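Local coordinates for protein ABC transporter (Caldanaerobius, PDB 4G68) that probably acts as the extracellular sugar-binding component of an ABC transporter, capturing xylo-oligosaccharides released from xylan for uptake, at residues 123-128 / 132-137; 222-227 / 431-436; 371-374 / 378-381; 207-212 / 296-301. All coordinates share one frame; numbering follows the deposited sequence.

Interaction 1 (123-128 / 132-137). With XYP (beta-D-xylopyranose), chain D; XYP (beta-D-xylopyranose), chain B.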
loop_
_atom_site.group_PDB
_atom_site.type_symbol
_atom_site.label_atom_id
_atom_site.label_comp_id
_atom_site.label_asym_id
_atom_site.label_seq_id
_atom_site.Cartn_x
_atom_site.Cartn_y
_atom_site.Cartn_z
ATOM N N PHE A 123 17.426 -2.432 4.224
ATOM C CA PHE A 123 16.253 -3.209 3.900
ATOM C C PHE A 123 15.061 -2.285 3.689
ATOM O O PHE A 123 14.911 -1.254 4.393
ATOM C CB PHE A 123 15.951 -4.319 5.003
ATOM C CG PHE A 123 15.702 -3.783 6.377
ATOM C CD1 PHE A 123 14.369 -3.515 6.800
ATOM C CD2 PHE A 123 16.735 -3.630 7.282
ATOM C CE1 PHE A 123 14.120 -3.048 8.098
ATOM C CE2 PHE A 123 16.503 -3.180 8.591
ATOM C CZ PHE A 123 15.189 -2.929 9.023
ATOM N N GLN A 124 14.210 -2.691 2.759
ATOM C CA GLN A 124 12.953 -2.007 2.525
ATOM C C GLN A 124 11.977 -2.398 3.623
ATOM O O GLN A 124 12.065 -3.488 4.160
ATOM C CB GLN A 124 12.414 -2.413 1.172
ATOM C CG GLN A 124 11.105 -1.772 0.761
ATOM C CD GLN A 124 10.575 -2.234 -0.594
ATOM O OE1 GLN A 124 11.273 -2.910 -1.330
ATOM N NE2 GLN A 124 9.371 -1.773 -0.965
ATOM N N THR A 125 11.090 -1.480 4.021
ATOM C CA THR A 125 10.197 -1.793 5.089
ATOM C C THR A 125 8.956 -0.925 4.902
ATOM O O THR A 125 8.907 -0.077 3.990
ATOM C CB THR A 125 10.834 -1.535 6.480
ATOM O OG1 THR A 125 9.990 -2.067 7.471
ATOM C CG2 THR A 125 10.996 -0.023 6.762
ATOM N N TRP A 126 8.009 -1.172 5.765
ATOM C CA TRP A 126 6.828 -0.329 5.914
ATOM C C TRP A 126 6.929 0.386 7.218
ATOM O O TRP A 126 7.082 -0.230 8.268
ATOM C CB TRP A 126 5.522 -1.181 5.904
ATOM C CG TRP A 126 5.314 -1.797 4.508
ATOM C CD1 TRP A 126 4.760 -1.231 3.376
ATOM C CD2 TRP A 126 5.730 -3.111 4.109
ATOM N NE1 TRP A 126 4.790 -2.108 2.317
ATOM C CE2 TRP A 126 5.324 -3.274 2.715
ATOM C CE3 TRP A 126 6.343 -4.180 4.779
ATOM C CZ2 TRP A 126 5.599 -4.399 2.007
ATOM C CZ3 TRP A 126 6.575 -5.363 4.067
ATOM C CH2 TRP A 126 6.168 -5.469 2.712
ATOM N N ALA A 127 6.906 1.723 7.143
ATOM C CA ALA A 127 7.055 2.540 8.375
ATOM C C ALA A 127 5.793 2.508 9.188
ATOM O O ALA A 127 4.718 2.243 8.626
ATOM C CB ALA A 127 7.405 3.988 7.996
ATOM N N GLY A 128 5.895 2.886 10.485
ATOM C CA GLY A 128 4.785 2.745 11.439
ATOM C C GLY A 128 4.813 1.450 12.173
ATOM O O GLY A 128 5.880 0.957 12.623
ATOM N N GLN A 132 7.813 -1.008 14.059
ATOM C CA GLN A 132 7.969 -0.544 15.461
ATOM C C GLN A 132 8.716 -1.610 16.305
ATOM O O GLN A 132 9.593 -1.241 17.132
ATOM C CB GLN A 132 6.591 -0.193 16.077
ATOM C CG GLN A 132 6.696 0.499 17.446
ATOM C CD GLN A 132 5.340 0.730 18.040
ATOM O OE1 GLN A 132 4.330 0.641 17.342
ATOM N NE2 GLN A 132 5.284 0.994 19.352
ATOM N N PRO A 133 8.407 -2.917 16.105
ATOM C CA PRO A 133 9.113 -3.910 16.904
ATOM C C PRO A 133 10.613 -3.925 16.627
ATOM O O PRO A 133 11.374 -4.108 17.566
ATOM C CB PRO A 133 8.500 -5.254 16.441
ATOM C CG PRO A 133 7.166 -4.891 15.872
ATOM C CD PRO A 133 7.352 -3.532 15.270
ATOM N N PHE A 134 11.026 -3.786 15.355
ATOM C CA PHE A 134 12.455 -3.781 15.019
ATOM C C PHE A 134 13.176 -2.635 15.752
ATOM O O PHE A 134 14.284 -2.799 16.281
ATOM C CB PHE A 134 12.677 -3.547 13.511
ATOM C CG PHE A 134 11.797 -4.367 12.563
ATOM C CD1 PHE A 134 11.304 -5.608 12.891
ATOM C CD2 PHE A 134 11.540 -3.874 11.295
ATOM C CE1 PHE A 134 10.498 -6.319 11.986
ATOM C CE2 PHE A 134 10.798 -4.627 10.365
ATOM C CZ PHE A 134 10.238 -5.830 10.747
ATOM N N VAL A 135 12.522 -1.461 15.762
ATOM C CA VAL A 135 13.084 -0.238 16.408
ATOM C C VAL A 135 13.134 -0.433 17.895
ATOM O O VAL A 135 14.171 -0.169 18.518
ATOM C CB VAL A 135 12.260 0.994 16.018
ATOM C CG1 VAL A 135 12.697 2.258 16.783
ATOM C CG2 VAL A 135 12.446 1.245 14.517
ATOM N N GLU A 136 12.046 -0.937 18.472
ATOM C CA GLU A 136 11.987 -1.165 19.945
ATOM C C GLU A 136 12.994 -2.235 20.412
ATOM O O GLU A 136 13.558 -2.162 21.541
ATOM C CB GLU A 136 10.564 -1.502 20.332
ATOM C CG GLU A 136 9.709 -0.261 20.297
ATOM C CD GLU A 136 8.321 -0.523 20.850
ATOM O OE1 GLU A 136 7.969 -1.708 21.087
ATOM O OE2 GLU A 136 7.582 0.461 21.010
ATOM N N ALA A 137 13.299 -3.194 19.532
ATOM C CA ALA A 137 14.306 -4.212 19.869
ATOM C C ALA A 137 15.757 -3.748 19.677
ATOM O O ALA A 137 16.684 -4.524 19.838
ATOM C CB ALA A 137 14.047 -5.450 19.016
HETATM C C1 XYP D . 4.506 -3.258 -3.595
HETATM C C2 XYP D . 4.557 -1.940 -2.816
HETATM C C3 XYP D . 4.443 -2.325 -1.323
HETATM C C4 XYP D . 3.116 -3.036 -1.183
HETATM C C5 XYP D . 3.070 -4.269 -2.107
HETATM O O2 XYP D . 5.848 -1.375 -3.039
HETATM O O3 XYP D . 4.366 -1.055 -0.642
HETATM O O4 XYP D . 3.048 -3.469 0.179
HETATM O O5 XYP D . 3.237 -3.811 -3.455
HETATM C C1 XYP B . 1.793 -3.577 0.777
HETATM C C2 XYP B . 1.890 -4.598 1.906
HETATM C C3 XYP B . 0.534 -4.638 2.620
HETATM C C4 XYP B . 0.031 -3.222 3.001
HETATM C C5 XYP B . 0.167 -2.203 1.833
HETATM O O2 XYP B . 2.283 -5.845 1.371
HETATM O O3 XYP B . 0.710 -5.475 3.785
HETATM O O4 XYP B . -1.326 -3.228 3.454
HETATM O O5 XYP B . 1.465 -2.291 1.255
#
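Phe-123 and Phe-134 form the apolar part of this contact. Atom CE1 of Phe-123 lies 4.2 Å from CD2 of Phe-134, and the two rings meet at a slant. The CG of Phe-123 sits between its backbone N and carbonyl carbon (chi1 60°), which holds its ring on the side of the helix.

Polar atoms also touch the helix. Atom OG1 of Thr-125 lies at the edge of the Phe-134 ring, near its plane, 3.9 Å from CE2. This hydroxyl is hydrogen-bonded to Ser-131, just ahead of helix 132-136. Atom CB of Gln-132 rests 3.7 Å from the carbonyl O of Gly-128, which is hydrogen-bonded to Tyr-165. Within the helix, Gln-132 NE2 donates to Glu-136 OE2 at 2.9 Å, reaching it from above the carboxylate plane.

The third group is sugar binding by Trp-126. Its NE1 donates to O3 of the chain D xylose at 3.2 Å, with an N-H...O angle of 160°. A weak second bond runs from NE1 to O4 of the same xylose at 3.1 Å. That O4 is the glycosidic oxygen linking it to the chain B xylose. C2 of the chain B unit lies over one face of the indole, toward its rim. Asn-103 and Gln-177 add further bonds to the xylose units.

Strand 122-126 runs parallel to strand 64-69 and antiparallel to strand 341-349. Helix 103-115 packs against both phenylalanines, with Ile-110 on Phe-123 and Ile-114 on Phe-134.

Interaction 2 (222-227 / 431-436). With XYP (beta-D-xylopyranose), chain B.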
loop_
_atom_site.group_PDB
_atom_site.type_symbol
_atom_site.label_atom_id
_atom_site.label_comp_id
_atom_site.label_asym_id
_atom_site.label_seq_id
_atom_site.Cartn_x
_atom_site.Cartn_y
_atom_site.Cartn_z
ATOM N N LYS A 222 -6.193 -14.299 -1.515
ATOM C CA LYS A 222 -5.363 -15.314 -0.875
ATOM C C LYS A 222 -4.424 -14.885 0.248
ATOM O O LYS A 222 -4.374 -15.530 1.294
ATOM C CB LYS A 222 -4.559 -16.104 -1.949
ATOM C CG LYS A 222 -3.930 -17.402 -1.383
ATOM C CD LYS A 222 -3.189 -18.105 -2.544
ATOM C CE LYS A 222 -2.058 -19.024 -2.062
ATOM N NZ LYS A 222 -2.564 -20.208 -1.318
ATOM N N ASP A 223 -3.721 -13.783 0.030
ATOM C CA ASP A 223 -2.801 -13.227 0.975
ATOM C C ASP A 223 -3.423 -12.227 1.963
ATOM O O ASP A 223 -2.736 -11.691 2.828
ATOM C CB ASP A 223 -1.550 -12.661 0.285
ATOM C CG ASP A 223 -0.748 -13.698 -0.423
ATOM O OD1 ASP A 223 -0.283 -14.681 0.242
ATOM O OD2 ASP A 223 -0.551 -13.519 -1.655
ATOM N N GLU A 224 -4.750 -12.033 1.847
ATOM C CA GLU A 224 -5.598 -11.369 2.835
ATOM C C GLU A 224 -5.499 -9.840 2.891
ATOM O O GLU A 224 -6.544 -9.140 3.012
ATOM C CB GLU A 224 -5.377 -11.976 4.227
ATOM C CG GLU A 224 -5.733 -13.492 4.239
ATOM C CD GLU A 224 -5.916 -14.048 5.656
ATOM O OE1 GLU A 224 -5.483 -13.413 6.643
ATOM O OE2 GLU A 224 -6.497 -15.197 5.753
ATOM N N TRP A 225 -4.298 -9.295 2.742
ATOM C CA TRP A 225 -4.170 -7.860 2.837
ATOM C C TRP A 225 -4.886 -7.083 1.668
ATOM O O TRP A 225 -5.411 -6.039 1.906
ATOM C CB TRP A 225 -2.684 -7.471 3.035
ATOM C CG TRP A 225 -1.848 -7.711 1.836
ATOM C CD1 TRP A 225 -1.056 -8.824 1.525
ATOM C CD2 TRP A 225 -1.771 -6.817 0.670
ATOM N NE1 TRP A 225 -0.496 -8.704 0.285
ATOM C CE2 TRP A 225 -0.905 -7.487 -0.292
ATOM C CE3 TRP A 225 -2.382 -5.553 0.315
ATOM C CZ2 TRP A 225 -0.572 -6.907 -1.540
ATOM C CZ3 TRP A 225 -2.059 -5.007 -0.981
ATOM C CH2 TRP A 225 -1.158 -5.688 -1.885
ATOM N N PRO A 226 -4.966 -7.662 0.450
ATOM C CA PRO A 226 -5.660 -6.848 -0.592
ATOM C C PRO A 226 -7.136 -6.645 -0.344
ATOM O O PRO A 226 -7.655 -5.534 -0.536
ATOM C CB PRO A 226 -5.466 -7.671 -1.858
ATOM C CG PRO A 226 -4.140 -8.434 -1.612
ATOM C CD PRO A 226 -4.273 -8.821 -0.158
ATOM N N GLY A 227 -7.803 -7.675 0.141
ATOM C CA GLY A 227 -9.228 -7.560 0.533
ATOM C C GLY A 227 -9.399 -6.684 1.771
ATOM O O GLY A 227 -10.374 -5.966 1.912
ATOM N N LEU A 431 -9.738 -12.209 10.067
ATOM C CA LEU A 431 -11.176 -11.956 10.372
ATOM C C LEU A 431 -11.857 -11.296 9.168
ATOM O O LEU A 431 -12.997 -11.645 8.859
ATOM C CB LEU A 431 -11.363 -11.117 11.615
ATOM C CG LEU A 431 -11.112 -11.923 12.906
ATOM C CD1 LEU A 431 -11.293 -11.008 14.135
ATOM C CD2 LEU A 431 -12.036 -13.126 13.009
ATOM N N VAL A 432 -11.147 -10.396 8.483
ATOM C CA VAL A 432 -11.635 -9.853 7.219
ATOM C C VAL A 432 -11.763 -10.955 6.161
ATOM O O VAL A 432 -12.758 -11.007 5.366
ATOM C CB VAL A 432 -10.821 -8.611 6.759
ATOM C CG1 VAL A 432 -11.249 -8.200 5.375
ATOM C CG2 VAL A 432 -11.094 -7.439 7.702
ATOM N N ALA A 433 -10.812 -11.892 6.153
ATOM C CA ALA A 433 -10.911 -12.971 5.170
ATOM C C ALA A 433 -12.207 -13.839 5.470
ATOM O O ALA A 433 -12.926 -14.237 4.550
ATOM C CB ALA A 433 -9.625 -13.770 5.248
ATOM N N GLN A 434 -12.488 -14.094 6.752
ATOM C CA GLN A 434 -13.808 -14.707 7.124
ATOM C C GLN A 434 -14.979 -13.914 6.679
ATOM O O GLN A 434 -15.965 -14.519 6.221
ATOM C CB GLN A 434 -13.852 -15.057 8.640
ATOM C CG GLN A 434 -12.803 -16.088 8.931
ATOM C CD GLN A 434 -12.404 -16.191 10.378
ATOM O OE1 GLN A 434 -13.217 -16.054 11.292
ATOM N NE2 GLN A 434 -11.098 -16.383 10.597
ATOM N N LEU A 435 -14.935 -12.565 6.728
ATOM C CA LEU A 435 -16.077 -11.759 6.201
ATOM C C LEU A 435 -16.312 -12.067 4.694
ATOM O O LEU A 435 -17.474 -12.270 4.273
ATOM C CB LEU A 435 -15.861 -10.229 6.349
ATOM C CG LEU A 435 -16.026 -9.679 7.783
ATOM C CD1 LEU A 435 -15.697 -8.200 7.773
ATOM C CD2 LEU A 435 -17.535 -9.829 8.185
ATOM N N PHE A 436 -15.213 -12.021 3.930
ATOM C CA PHE A 436 -15.293 -12.316 2.473
ATOM C C PHE A 436 -15.863 -13.710 2.180
ATOM O O PHE A 436 -16.595 -13.919 1.174
ATOM C CB PHE A 436 -13.919 -12.170 1.829
ATOM C CG PHE A 436 -13.567 -10.757 1.509
ATOM C CD1 PHE A 436 -12.553 -10.083 2.238
ATOM C CD2 PHE A 436 -14.126 -10.167 0.418
ATOM C CE1 PHE A 436 -12.188 -8.778 1.920
ATOM C CE2 PHE A 436 -13.757 -8.870 0.055
ATOM C CZ PHE A 436 -12.783 -8.170 0.815
HETATM C C1 XYP B . 1.793 -3.577 0.777
HETATM C C2 XYP B . 1.890 -4.598 1.906
HETATM C C3 XYP B . 0.534 -4.638 2.620
HETATM C C4 XYP B . 0.031 -3.222 3.001
HETATM C C5 XYP B . 0.167 -2.203 1.833
HETATM O O2 XYP B . 2.283 -5.845 1.371
HETATM O O3 XYP B . 0.710 -5.475 3.785
HETATM O O4 XYP B . -1.326 -3.228 3.454
HETATM O O5 XYP B . 1.465 -2.291 1.255
#
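The start of helix 225-239 meets helix 422-436 here, where Glu-224 and Gly-227 face Ala-433 and Phe-436. Glu-224 holds the N-cap position. Its extended side chain brings OE2 to 3.5 Å from Ala-433 CB, with CD alongside at 3.7 Å from the same methyl. OE1 of Glu-224 is close to the like-charged Asp-430, and Lys-429 also touches the Glu-224 side chain.

Gly-227 makes the tightest touch. Its carbonyl O lies in the plane of the Phe-436 ring, at the edge, 3.3 Å from CE1. Gly-227 CA is 3.5 Å from Phe-436 CE1, and a CB here would point toward helix 422-436 and clash with that ring atom. Val-432 CG1 stands 4.2 Å from Gly-227 O.

On the sugar side, Trp-225 offers one indole face to the chain B xylose, with CD2 3.7 Å from C3. Pro-226 CD covers the opposite face, and NE1 is hydrogen-bonded to Asp-104. With an alanine here instead of Trp-225, the xylose would probably lose the flat surface beside C3, and Asp-104 would be left without its indole partner. A pyranose set over a tryptophan face is a recurrent feature of carbohydrate-binding sites.

Interaction 3 (371-374 / 378-381). With XYS (alpha-D-xylopyranose), chain C.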
loop_
_atom_site.group_PDB
_atom_site.type_symbol
_atom_site.label_atom_id
_atom_site.label_comp_id
_atom_site.label_asym_id
_atom_site.label_seq_id
_atom_site.Cartn_x
_atom_site.Cartn_y
_atom_site.Cartn_z
ATOM N N SER A 371 12.226 6.616 -5.241
ATOM C CA SER A 371 11.143 7.580 -5.300
ATOM C C SER A 371 10.905 8.122 -6.701
ATOM O O SER A 371 9.761 8.240 -7.160
ATOM C CB SER A 371 11.440 8.740 -4.340
ATOM O OG SER A 371 10.400 9.726 -4.375
ATOM N N ASP A 372 11.972 8.578 -7.367
ATOM C CA ASP A 372 11.874 8.992 -8.790
ATOM C C ASP A 372 11.373 7.859 -9.679
ATOM O O ASP A 372 10.543 8.133 -10.548
ATOM C CB ASP A 372 13.236 9.415 -9.324
ATOM C CG ASP A 372 13.733 10.759 -8.742
ATOM O OD1 ASP A 372 13.100 11.343 -7.905
ATOM O OD2 ASP A 372 14.858 11.195 -9.196
ATOM N N MET A 373 11.853 6.619 -9.485
ATOM C CA MET A 373 11.440 5.472 -10.297
ATOM C C MET A 373 9.930 5.284 -10.082
ATOM O O MET A 373 9.202 5.105 -11.047
ATOM C CB MET A 373 12.148 4.151 -9.841
ATOM C CG MET A 373 11.698 2.861 -10.547
ATOM S SD MET A 373 12.247 1.314 -9.664
ATOM C CE MET A 373 11.067 1.280 -8.338
ATOM N N ASP A 374 9.489 5.313 -8.830
ATOM C CA ASP A 374 8.073 5.093 -8.478
ATOM C C ASP A 374 7.211 6.072 -9.244
ATOM O O ASP A 374 6.181 5.736 -9.794
ATOM C CB ASP A 374 7.809 5.326 -7.004
ATOM C CG ASP A 374 8.090 4.156 -6.134
ATOM O OD1 ASP A 374 8.185 2.973 -6.580
ATOM O OD2 ASP A 374 8.167 4.402 -4.900
ATOM N N ALA A 378 4.918 4.462 -11.977
ATOM C CA ALA A 378 3.686 4.329 -11.218
ATOM C C ALA A 378 3.638 3.104 -10.302
ATOM O O ALA A 378 2.584 2.606 -9.975
ATOM C CB ALA A 378 2.390 4.438 -12.094
ATOM N N THR A 379 4.787 2.702 -9.775
ATOM C CA THR A 379 4.828 1.678 -8.740
ATOM C C THR A 379 4.722 2.334 -7.351
ATOM O O THR A 379 4.653 1.641 -6.353
ATOM C CB THR A 379 6.176 0.902 -8.774
ATOM O OG1 THR A 379 7.235 1.810 -8.951
ATOM C CG2 THR A 379 6.205 -0.082 -9.952
ATOM N N GLY A 380 4.674 3.656 -7.289
ATOM C CA GLY A 380 4.451 4.297 -5.982
ATOM C C GLY A 380 4.274 5.778 -6.136
ATOM O O GLY A 380 4.369 6.260 -7.262
ATOM N N LEU A 381 3.923 6.475 -5.039
ATOM C CA LEU A 381 3.828 7.945 -5.053
ATOM C C LEU A 381 5.104 8.456 -4.375
ATOM O O LEU A 381 5.456 8.007 -3.333
ATOM C CB LEU A 381 2.538 8.406 -4.353
ATOM C CG LEU A 381 1.231 8.103 -5.134
ATOM C CD1 LEU A 381 0.046 8.178 -4.146
ATOM C CD2 LEU A 381 1.096 9.208 -6.186
HETATM C C1 XYS C . 6.783 -4.356 -8.161
HETATM C C2 XYS C . 6.406 -5.354 -7.040
HETATM C C3 XYS C . 5.255 -4.894 -6.135
HETATM C C4 XYS C . 5.405 -3.404 -5.782
HETATM C C5 XYS C . 5.536 -2.575 -7.058
HETATM O O1 XYS C . 6.930 -4.903 -9.433
HETATM O O2 XYS C . 6.205 -6.659 -7.423
HETATM O O3 XYS C . 5.261 -5.717 -5.025
HETATM O O4 XYS C . 4.477 -2.921 -4.837
HETATM O O5 XYS C . 6.142 -3.122 -8.134
#
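Asp-374 and Thr-379 form the tight part of this contact. Thr-379 OG1 donates to OD1 of Asp-374 at 2.8 Å, arriving on the anti side of the carboxylate, 18° out of its plane. The hydroxyl can do so because OG1 stands between the backbone N and carbonyl carbon of Thr-379 (chi1 43°). Asp-374 CG also packs 3.6 Å from Gly-380 CA. A side chain at Gly-380 would collide with OD2 of Asp-374.

The carbonyl O of Asp-374 takes two weak bonds at the helix end, from Ala-378 N at 2.8 Å and Thr-379 N at 3.3 Å. Ala-378 has positive phi, and the weak Thr-379 bond spans the helix end as the 6→1 bond of a Schellman motif does.

The other side is looser. Met-373 CE only approaches Thr-379 OG1, at 3.9 Å. Beyond it, CG2 of Thr-379 lies 3.5 Å from O5 of the alpha-xylose. If an alanine took the place of Asp-374, the Thr-379 hydroxyl would probably lose its acceptor, and its side chain could turn more freely beside the sugar.

Helix 356-377 ends here and leads into strand 381-382, which pairs antiparallel with strand 168-184. Helix 306-310 packs on Ala-378 and Thr-379, and helix 76-90 on Met-373 and Thr-379.

Interaction 4 (207-212 / 296-301)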
loop_
_atom_site.group_PDB
_atom_site.type_symbol
_atom_site.label_atom_id
_atom_site.label_comp_id
_atom_site.label_asym_id
_atom_site.label_seq_id
_atom_site.Cartn_x
_atom_site.Cartn_y
_atom_site.Cartn_z
ATOM N N LYS A 207 -24.042 -4.832 -9.906
ATOM C CA LYS A 207 -25.182 -5.625 -10.399
ATOM C C LYS A 207 -25.296 -5.504 -11.886
ATOM O O LYS A 207 -25.551 -6.506 -12.568
ATOM C CB LYS A 207 -26.513 -5.236 -9.722
ATOM C CG LYS A 207 -26.571 -5.687 -8.257
ATOM C CD LYS A 207 -27.893 -5.309 -7.584
ATOM C CE LYS A 207 -27.956 -5.674 -6.090
ATOM N NZ LYS A 207 -28.912 -4.818 -5.271
ATOM N N THR A 208 -25.017 -4.319 -12.426
ATOM C CA THR A 208 -25.086 -4.113 -13.881
ATOM C C THR A 208 -24.021 -4.917 -14.605
ATOM O O THR A 208 -24.339 -5.679 -15.594
ATOM C CB THR A 208 -24.991 -2.620 -14.286
ATOM O OG1 THR A 208 -26.131 -1.925 -13.797
ATOM C CG2 THR A 208 -24.962 -2.424 -15.869
ATOM N N PHE A 209 -22.778 -4.827 -14.108
ATOM C CA PHE A 209 -21.724 -5.616 -14.740
ATOM C C PHE A 209 -21.988 -7.098 -14.630
ATOM O O PHE A 209 -21.817 -7.849 -15.629
ATOM C CB PHE A 209 -20.306 -5.227 -14.245
ATOM C CG PHE A 209 -19.849 -3.860 -14.702
ATOM C CD1 PHE A 209 -19.609 -3.586 -16.083
ATOM C CD2 PHE A 209 -19.609 -2.825 -13.769
ATOM C CE1 PHE A 209 -19.194 -2.313 -16.464
ATOM C CE2 PHE A 209 -19.206 -1.542 -14.168
ATOM C CZ PHE A 209 -18.992 -1.297 -15.548
ATOM N N LYS A 210 -22.396 -7.551 -13.443
ATOM C CA LYS A 210 -22.610 -8.993 -13.229
ATOM C C LYS A 210 -23.640 -9.499 -14.255
ATOM O O LYS A 210 -23.443 -10.581 -14.840
ATOM C CB LYS A 210 -23.151 -9.230 -11.797
ATOM C CG LYS A 210 -23.467 -10.678 -11.396
ATOM C CD LYS A 210 -22.256 -11.601 -11.438
ATOM C CE LYS A 210 -22.486 -12.802 -10.490
ATOM N NZ LYS A 210 -21.290 -13.684 -10.461
ATOM N N SER A 211 -24.677 -8.714 -14.469
ATOM C CA SER A 211 -25.777 -9.026 -15.405
ATOM C C SER A 211 -25.295 -9.162 -16.862
ATOM O O SER A 211 -25.900 -9.893 -17.672
ATOM C CB SER A 211 -26.923 -8.001 -15.273
ATOM O OG SER A 211 -26.696 -6.816 -16.076
ATOM N N LYS A 212 -24.236 -8.449 -17.207
ATOM C CA LYS A 212 -23.630 -8.513 -18.505
ATOM C C LYS A 212 -22.561 -9.575 -18.587
ATOM O O LYS A 212 -21.941 -9.736 -19.649
ATOM C CB LYS A 212 -23.051 -7.149 -18.886
ATOM C CG LYS A 212 -24.085 -6.051 -18.917
ATOM C CD LYS A 212 -25.190 -6.400 -19.913
ATOM C CE LYS A 212 -25.988 -5.193 -20.305
ATOM N NZ LYS A 212 -26.324 -4.505 -19.062
ATOM N N ALA A 296 -12.043 -7.343 -15.931
ATOM C CA ALA A 296 -12.895 -6.881 -14.827
ATOM C C ALA A 296 -13.070 -5.370 -14.977
ATOM O O ALA A 296 -12.170 -4.680 -15.469
ATOM C CB ALA A 296 -12.286 -7.223 -13.448
ATOM N N ALA A 297 -14.242 -4.869 -14.561
ATOM C CA ALA A 297 -14.594 -3.471 -14.702
ATOM C C ALA A 297 -13.767 -2.545 -13.762
ATOM O O ALA A 297 -13.445 -1.403 -14.121
ATOM C CB ALA A 297 -16.087 -3.264 -14.349
HETATM N N MSE A 298 -13.411 -3.034 -12.568
HETATM C CA MSE A 298 -12.834 -2.205 -11.499
HETATM C C MSE A 298 -11.784 -2.967 -10.717
HETATM O O MSE A 298 -11.721 -4.212 -10.706
HETATM C CB MSE A 298 -13.960 -1.826 -10.528
HETATM C CG MSE A 298 -14.948 -0.890 -11.223
HETATM SE SE MSE A 298 -16.407 -0.385 -9.947
HETATM C CE MSE A 298 -17.474 -2.040 -10.131
ATOM N N TYR A 299 -10.926 -2.231 -10.054
ATOM C CA TYR A 299 -9.942 -2.847 -9.192
ATOM C C TYR A 299 -9.798 -1.818 -8.031
ATOM O O TYR A 299 -9.835 -0.631 -8.249
ATOM C CB TYR A 299 -8.611 -2.926 -9.980
ATOM C CG TYR A 299 -7.491 -3.563 -9.154
ATOM C CD1 TYR A 299 -7.228 -4.925 -9.245
ATOM C CD2 TYR A 299 -6.747 -2.800 -8.274
ATOM C CE1 TYR A 299 -6.200 -5.510 -8.503
ATOM C CE2 TYR A 299 -5.722 -3.370 -7.498
ATOM C CZ TYR A 299 -5.433 -4.697 -7.644
ATOM O OH TYR A 299 -4.423 -5.241 -6.851
ATOM N N PHE A 300 -9.665 -2.278 -6.816
ATOM C CA PHE A 300 -9.479 -1.319 -5.707
ATOM C C PHE A 300 -8.296 -1.750 -4.841
ATOM O O PHE A 300 -8.193 -2.926 -4.392
ATOM C CB PHE A 300 -10.748 -1.164 -4.823
ATOM C CG PHE A 300 -10.529 -0.270 -3.632
ATOM C CD1 PHE A 300 -10.586 1.147 -3.772
ATOM C CD2 PHE A 300 -10.256 -0.821 -2.371
ATOM C CE1 PHE A 300 -10.310 1.984 -2.676
ATOM C CE2 PHE A 300 -9.999 0.010 -1.261
ATOM C CZ PHE A 300 -10.024 1.415 -1.389
ATOM N N GLY A 301 -7.383 -0.800 -4.621
ATOM C CA GLY A 301 -6.285 -1.091 -3.686
ATOM C C GLY A 301 -5.263 0.020 -3.688
ATOM O O GLY A 301 -5.633 1.210 -3.892
#
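The CA atoms of Phe-209 and Ala-297 are 7.4 Å apart where the last turns of helix 199-211 approach segment 296-301. The CB of each residue points toward the other segment. The methyl of Ala-297 stands over the centre of the Phe-209 ring as a CH-pi contact. Its CB is 3.5 Å from the ring centroid and only 9° off the normal. Ala-297 CB is therefore almost equally far from all six ring carbons, and Phe-209 CE2 is 3.6 Å from it.

The CG of Phe-209 is anti to its carbonyl carbon (chi1 -69°), which lays the ring against the Ala-297 methyl. Met-298 is a selenomethionine. Its chain bends at the selenium, and its CE comes to 4.3 Å from CD2 of Phe-209. Leu-202 and Ile-206 of the same helix also touch Met-298, and Phe-188 meets the Phe-209 ring edge-to-face.

The helix is closing at this point. The carbonyl O of Thr-208 accepts two bonds, from Ser-211 OG at 2.7 Å and from Lys-212 N at 3.2 Å.

Strand 298-300 pairs antiparallel with strand 168-184. A helix packed through apolar side chains against a sheet is typical of the alpha/beta lobes of solute-binding proteins.

From the N terminus, interaction 1 comes first. It closes a short loop between strand 122-126 and helix 132-136 before any other contact begins. Interaction 4 opens next at 207-212, and interaction 2 at 222-227. Interaction 4 closes at 296-301 and interaction 2 at 431-436, so these two cross. Interaction 4 ties helix 199-211 to segment 296-301, and interaction 2 ties the start of helix 225-239 to helix 422-436. Interaction 3 is a local turn at 371-381, wholly within the long span of interaction 2. Interactions 1 and 4 reach the same sheet, with centres about 37 Å apart. Interactions 1 and 2 both touch the chain B xylose, and interaction 3 meets the alpha-xylose.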